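Local coordinates for uncharacterized protein (Bacteroides fragilis, PDB 3NNG), which is of unknown function but carries a calcium-bound F5/8 type C domain, a fold that in relatives often binds carbohydrates or other ligands, at residues S20-S25 / C62-V67; H40-G45 / A152-Y157. The protein carries 1 engineered substitution. One frame throughout, in Å; residues are numbered along the deposited sequence.

The two contacts lie side by side in one F5/8 type C domain, their centres about 9 Å apart, and their segments alternate along the chain: 20-25, 40-45, 62-67 and 152-157. Contact 1 pairs strand 23-26 with strand 63-68, while contact 2 fastens the loop after helix 34-37 to strand 148-159 around a calcium ion; all three strands belong to one antiparallel sheet system. Trp64 and Val24 of contact 1 pack directly on Ala42 and Ile43 of contact 2, so the apolar side of the strand pair backs onto the calcium loop. Strand 148-159, far along the chain from the other three segments, is thereby joined to them at the metal-bearing part of the domain.

Contact 1: S20-S25 / C62-V67; sequences SAWSVS and CWWNTV
Ser25 and Asn65 form an antiparallel hydrogen-bonded pair, and Ser25 loses more surface across the contact than any other residue. Its N donates to Asn65 O (2.9 Å) and its O receives Asn65 N, the latter bond bent to 148° at the hydrogen. Set between its own backbone N and carbonyl carbon (chi1 56°), Ser25 OG meets the edge of the Trp63 indole in the ring plane, 3.9 Å from CZ3, and lies beside Asn65 CB. That indole has further partners in Glu61, which takes the hydrogen bond of NE1, and Arg139, a cation-pi partner. Ser25 O itself sits over a face of Trp64, toward the rim of the ring.

Val67 and Ser23 make the second hydrogen-bonded pair. Val67 N points almost straight at Ser23 O (2.8 Å, 173°), and Ser23 N returns a bond to Val67 O at 3.0 Å. A water also donates to Val67 O and bridges it to Ala21 O. On the same face as Ser25 and Asn65, Ser23 CB meets Val67 CB at 4.1 Å.

Val24 and Thr66, the non-hydrogen-bonded pair between them, project to the other face. There Val24 CG1 touches Trp64 CZ2 at 3.6 Å, Trp22 CZ3 approaches the Trp64 edge, and Thr66 CG2 lies over a face of Trp22. In this domain's beta-sandwich, of jelly-roll type, Trp22 and Trp64 continue inward onto Leu156 and Ile154 of strand 148-159. Thr66 OG1, 3.3 Å from Trp22 CE3, is buried without a polar partner in the model; the polar part of the pairing thus rests on the four backbone bonds, while aromatic and aliphatic packing secures its inner face.

Contact 2: H40-G45 / A152-Y157; sequences HLAIDG and AEINLY. With CA (calcium ion), chain C.
Leu41 O and Ala152 O approach to 3.1 Å, an acceptor pair held together by the calcium ion that both bind, Leu41 O at 2.4 Å from the metal. One residue on, Ala42 joins the loop to the start of strand 154-157: its O accepts a hydrogen bond from Ile154 N in the carbonyl plane (2.9 Å, 160°) and also meets the CA-H of Glu153. Its own CA-H faces Ala152 O, while its CB packs on Ile154 CG2 and on Trp64.

Ile43 follows, its CG2 crossing the Ile154 side chain with 3.7 Å between the two CG2 atoms. Next to this apolar contact lies the calcium site of the F5/8 type C domain, which is completed by Glu46 O and by both O and OG1 of Thr49, giving seven protein oxygens, four of them from carbonyls or carboxylates of 40-45 and 152-157. Calcium at a comparable place is familiar in bacterial members of the family, where it is generally taken to be structural.

Asp44 supplies OD1 at 2.6 Å from the calcium ion, beside Glu153 OE2, and the two carboxylate planes are only 3° apart. Although Glu153 leaves its backbone pointing away from the loop, a bend at chi2 (-64°) turns the chain so that OE2 reaches the ion. OE2 additionally takes a weak bond from Asp44 N. Gly45, in a left-handed backbone conformation, adds a second weak one from its N at 2.9 Å to Glu153 OE2, and the other carboxylate oxygen, OE1, is held by a salt bridge to Arg19.

Contact 1: S20-S25 / C62-V67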
loop_
_atom_site.group_PDB
_atom_site.type_symbol
_atom_site.label_atom_id
_atom_site.label_comp_id
_atom_site.label_asym_id
_atom_site.label_seq_id
_atom_site.Cartn_x
_atom_site.Cartn_y
_atom_site.Cartn_z
ATOM N N SER A 20 -12.857 -5.274 3.111
ATOM C CA SER A 20 -13.851 -5.816 2.181
ATOM C C SER A 20 -14.750 -4.772 1.513
ATOM O O SER A 20 -15.374 -5.064 0.500
ATOM C CB SER A 20 -14.729 -6.857 2.882
ATOM O OG SER A 20 -15.500 -6.241 3.893
ATOM N N ALA A 21 -14.838 -3.573 2.080
ATOM C CA ALA A 21 -15.666 -2.536 1.472
ATOM C C ALA A 21 -14.820 -1.402 0.906
ATOM O O ALA A 21 -15.342 -0.389 0.448
ATOM C CB ALA A 21 -16.715 -2.002 2.472
ATOM N N TRP A 22 -13.505 -1.574 0.954
ATOM C CA TRP A 22 -12.601 -0.652 0.276
ATOM C C TRP A 22 -12.838 -0.599 -1.234
ATOM O O TRP A 22 -13.256 -1.580 -1.867
ATOM C CB TRP A 22 -11.152 -1.051 0.541
ATOM C CG TRP A 22 -10.709 -0.734 1.920
ATOM C CD1 TRP A 22 -11.489 -0.288 2.969
ATOM C CD2 TRP A 22 -9.376 -0.836 2.423
ATOM N NE1 TRP A 22 -10.707 -0.112 4.094
ATOM C CE2 TRP A 22 -9.410 -0.445 3.783
ATOM C CE3 TRP A 22 -8.153 -1.221 1.855
ATOM C CZ2 TRP A 22 -8.269 -0.417 4.569
ATOM C CZ3 TRP A 22 -7.030 -1.203 2.639
ATOM C CH2 TRP A 22 -7.091 -0.804 3.986
ATOM N N SER A 23 -12.559 0.562 -1.809
ATOM C CA SER A 23 -12.632 0.755 -3.254
ATOM C C SER A 23 -11.223 1.139 -3.713
ATOM O O SER A 23 -10.737 2.227 -3.408
ATOM C CB SER A 23 -13.655 1.853 -3.581
ATOM O OG SER A 23 -13.776 2.065 -4.977
ATOM N N VAL A 24 -10.562 0.236 -4.424
ATOM C CA VAL A 24 -9.135 0.390 -4.685
ATOM C C VAL A 24 -8.839 0.652 -6.156
ATOM O O VAL A 24 -9.586 0.221 -7.032
ATOM C CB VAL A 24 -8.339 -0.857 -4.216
ATOM C CG1 VAL A 24 -8.683 -1.196 -2.767
ATOM C CG2 VAL A 24 -8.624 -2.048 -5.118
ATOM N N SER A 25 -7.739 1.347 -6.422
ATOM C CA SER A 25 -7.290 1.591 -7.798
ATOM C C SER A 25 -5.780 1.761 -7.815
ATOM O O SER A 25 -5.160 1.842 -6.762
ATOM C CB SER A 25 -7.948 2.858 -8.355
ATOM O OG SER A 25 -7.675 3.971 -7.520
ATOM N N CYS A 62 3.673 5.583 -10.461
ATOM C CA CYS A 62 3.517 4.247 -9.887
ATOM C C CYS A 62 2.867 4.354 -8.519
ATOM O O CYS A 62 3.498 4.818 -7.561
ATOM C CB CYS A 62 4.884 3.571 -9.755
ATOM S SG CYS A 62 4.805 1.850 -9.159
ATOM N N TRP A 63 1.610 3.937 -8.416
ATOM C CA TRP A 63 0.882 4.144 -7.162
ATOM C C TRP A 63 -0.313 3.202 -6.979
ATOM O O TRP A 63 -0.834 2.628 -7.944
ATOM C CB TRP A 63 0.458 5.612 -7.025
ATOM C CG TRP A 63 -0.368 6.118 -8.186
ATOM C CD1 TRP A 63 0.085 6.795 -9.285
ATOM C CD2 TRP A 63 -1.787 5.970 -8.363
ATOM N NE1 TRP A 63 -0.960 7.073 -10.136
ATOM C CE2 TRP A 63 -2.119 6.582 -9.591
ATOM C CE3 TRP A 63 -2.806 5.368 -7.608
ATOM C CZ2 TRP A 63 -3.429 6.612 -10.079
ATOM C CZ3 TRP A 63 -4.107 5.400 -8.095
ATOM C CH2 TRP A 63 -4.406 6.020 -9.316
ATOM N N TRP A 64 -0.715 3.036 -5.725
ATOM C CA TRP A 64 -1.863 2.219 -5.364
ATOM C C TRP A 64 -2.702 3.036 -4.375
ATOM O O TRP A 64 -2.163 3.735 -3.517
ATOM C CB TRP A 64 -1.401 0.875 -4.772
ATOM C CG TRP A 64 -2.518 -0.086 -4.376
ATOM C CD1 TRP A 64 -2.971 -1.191 -5.078
ATOM C CD2 TRP A 64 -3.279 -0.049 -3.160
ATOM N NE1 TRP A 64 -3.969 -1.828 -4.364
ATOM C CE2 TRP A 64 -4.188 -1.141 -3.199
ATOM C CE3 TRP A 64 -3.283 0.803 -2.045
ATOM C CZ2 TRP A 64 -5.089 -1.388 -2.169
ATOM C CZ3 TRP A 64 -4.187 0.554 -1.015
ATOM C CH2 TRP A 64 -5.077 -0.536 -1.084
ATOM N N ASN A 65 -4.019 2.968 -4.514
ATOM C CA ASN A 65 -4.910 3.890 -3.814
ATOM C C ASN A 65 -6.111 3.139 -3.278
ATOM O O ASN A 65 -6.597 2.208 -3.930
ATOM C CB ASN A 65 -5.388 4.981 -4.776
ATOM C CG ASN A 65 -6.194 6.071 -4.086
ATOM O OD1 ASN A 65 -7.412 5.947 -3.895
ATOM N ND2 ASN A 65 -5.520 7.146 -3.713
ATOM N N THR A 66 -6.581 3.528 -2.092
ATOM C CA THR A 66 -7.827 2.987 -1.562
ATOM C C THR A 66 -8.738 4.083 -1.004
ATOM O O THR A 66 -8.294 4.979 -0.269
ATOM C CB THR A 66 -7.586 1.891 -0.482
ATOM O OG1 THR A 66 -8.847 1.380 -0.026
ATOM C CG2 THR A 66 -6.810 2.455 0.714
ATOM N N VAL A 67 -10.008 4.025 -1.391
ATOM C CA VAL A 67 -11.048 4.791 -0.719
ATOM C C VAL A 67 -11.595 3.902 0.389
ATOM O O VAL A 67 -12.150 2.838 0.117
ATOM C CB VAL A 67 -12.203 5.147 -1.683
ATOM C CG1 VAL A 67 -13.145 6.159 -1.038
ATOM C CG2 VAL A 67 -11.659 5.687 -2.999
HETATM O O HOH W 1 -14.944 2.453 -0.244
#

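Contact 2: H40-G45 / A152-Y157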
loop_
_atom_site.group_PDB
_atom_site.type_symbol
_atom_site.label_atom_id
_atom_site.label_comp_id
_atom_site.label_asym_id
_atom_site.label_seq_id
_atom_site.Cartn_x
_atom_site.Cartn_y
_atom_site.Cartn_z
ATOM N N HIS A 40 -6.976 -4.835 -6.625
ATOM C CA HIS A 40 -7.775 -5.524 -5.611
ATOM C C HIS A 40 -7.034 -6.754 -5.094
ATOM O O HIS A 40 -7.286 -7.228 -3.988
ATOM C CB HIS A 40 -9.135 -5.936 -6.197
ATOM C CG HIS A 40 -9.028 -6.899 -7.340
ATOM N ND1 HIS A 40 -8.760 -6.495 -8.634
ATOM C CD2 HIS A 40 -9.140 -8.246 -7.389
ATOM C CE1 HIS A 40 -8.717 -7.546 -9.425
ATOM N NE2 HIS A 40 -8.939 -8.628 -8.694
ATOM N N LEU A 41 -6.116 -7.273 -5.899
ATOM C CA LEU A 41 -5.333 -8.426 -5.463
ATOM C C LEU A 41 -4.398 -8.088 -4.309
ATOM O O LEU A 41 -3.949 -8.977 -3.617
ATOM C CB LEU A 41 -4.551 -9.053 -6.621
ATOM C CG LEU A 41 -5.402 -9.601 -7.774
ATOM C CD1 LEU A 41 -4.523 -10.121 -8.901
ATOM C CD2 LEU A 41 -6.349 -10.705 -7.307
ATOM N N ALA A 42 -4.111 -6.809 -4.087
ATOM C CA ALA A 42 -3.304 -6.429 -2.923
ATOM C C ALA A 42 -4.057 -6.494 -1.585
ATOM O O ALA A 42 -3.439 -6.394 -0.517
ATOM C CB ALA A 42 -2.712 -5.035 -3.116
ATOM N N ILE A 43 -5.382 -6.628 -1.628
ATOM C CA ILE A 43 -6.167 -6.626 -0.389
ATOM C C ILE A 43 -7.091 -7.842 -0.248
ATOM O O ILE A 43 -8.138 -7.753 0.389
ATOM C CB ILE A 43 -7.010 -5.330 -0.238
ATOM C CG1 ILE A 43 -7.963 -5.166 -1.427
ATOM C CG2 ILE A 43 -6.093 -4.088 -0.111
ATOM C CD1 ILE A 43 -9.191 -4.325 -1.109
ATOM N N ASP A 44 -6.712 -8.975 -0.833
ATOM C CA ASP A 44 -7.598 -10.145 -0.814
ATOM C C ASP A 44 -7.207 -11.204 0.219
ATOM O O ASP A 44 -7.855 -12.243 0.323
ATOM C CB ASP A 44 -7.728 -10.766 -2.214
ATOM C CG ASP A 44 -6.417 -11.336 -2.729
ATOM O OD1 ASP A 44 -5.448 -11.390 -1.944
ATOM O OD2 ASP A 44 -6.365 -11.740 -3.913
ATOM N N GLY A 45 -6.155 -10.930 0.986
ATOM C CA GLY A 45 -5.724 -11.816 2.052
ATOM C C GLY A 45 -4.786 -12.932 1.630
ATOM O O GLY A 45 -4.411 -13.757 2.461
ATOM N N ALA A 152 1.846 -7.959 -2.597
ATOM C CA ALA A 152 0.827 -8.996 -2.603
ATOM C C ALA A 152 -0.241 -8.681 -1.589
ATOM O O ALA A 152 -1.399 -9.005 -1.782
ATOM C CB ALA A 152 1.435 -10.350 -2.334
ATOM N N GLU A 153 0.156 -8.024 -0.511
ATOM C CA GLU A 153 -0.773 -7.687 0.548
ATOM C C GLU A 153 -0.381 -6.370 1.173
ATOM O O GLU A 153 0.750 -6.210 1.616
ATOM C CB GLU A 153 -0.760 -8.786 1.614
ATOM C CG GLU A 153 -1.578 -9.994 1.200
ATOM C CD GLU A 153 -3.048 -9.632 1.046
ATOM O OE1 GLU A 153 -3.628 -9.095 2.009
ATOM O OE2 GLU A 153 -3.618 -9.871 -0.030
ATOM N N ILE A 154 -1.321 -5.431 1.196
ATOM C CA ILE A 154 -1.170 -4.212 1.968
ATOM C C ILE A 154 -2.285 -4.113 3.005
ATOM O O ILE A 154 -3.420 -4.515 2.752
ATOM C CB ILE A 154 -1.214 -2.966 1.088
ATOM C CG1 ILE A 154 -0.868 -1.734 1.932
ATOM C CG2 ILE A 154 -2.602 -2.831 0.406
ATOM C CD1 ILE A 154 -0.558 -0.503 1.094
ATOM N N ASN A 155 -1.944 -3.588 4.174
ATOM C CA ASN A 155 -2.907 -3.377 5.240
ATOM C C ASN A 155 -2.741 -1.996 5.828
ATOM O O ASN A 155 -1.652 -1.425 5.781
ATOM C CB ASN A 155 -2.715 -4.415 6.340
ATOM C CG ASN A 155 -3.312 -5.748 5.975
ATOM O OD1 ASN A 155 -4.519 -5.953 6.104
ATOM N ND2 ASN A 155 -2.477 -6.660 5.496
ATOM N N LEU A 156 -3.825 -1.457 6.370
ATOM C CA LEU A 156 -3.747 -0.221 7.132
ATOM C C LEU A 156 -4.140 -0.557 8.557
ATOM O O LEU A 156 -4.963 -1.452 8.776
ATOM C CB LEU A 156 -4.688 0.841 6.546
ATOM C CG LEU A 156 -4.162 1.817 5.488
ATOM C CD1 LEU A 156 -3.199 1.155 4.514
ATOM C CD2 LEU A 156 -5.341 2.503 4.726
ATOM N N TYR A 157 -3.561 0.155 9.525
ATOM C CA TYR A 157 -3.784 -0.157 10.945
ATOM C C TYR A 157 -4.334 1.016 11.738
ATOM O O TYR A 157 -4.073 2.192 11.421
ATOM C CB TYR A 157 -2.488 -0.657 11.594
ATOM C CG TYR A 157 -1.956 -1.909 10.935
ATOM C CD1 TYR A 157 -1.055 -1.827 9.891
ATOM C CD2 TYR A 157 -2.394 -3.174 11.329
ATOM C CE1 TYR A 157 -0.572 -2.974 9.264
ATOM C CE2 TYR A 157 -1.931 -4.324 10.704
ATOM C CZ TYR A 157 -1.014 -4.214 9.668
ATOM O OH TYR A 157 -0.531 -5.339 9.023
HETATM CA CA CA C . -2.950 -10.782 -2.428
#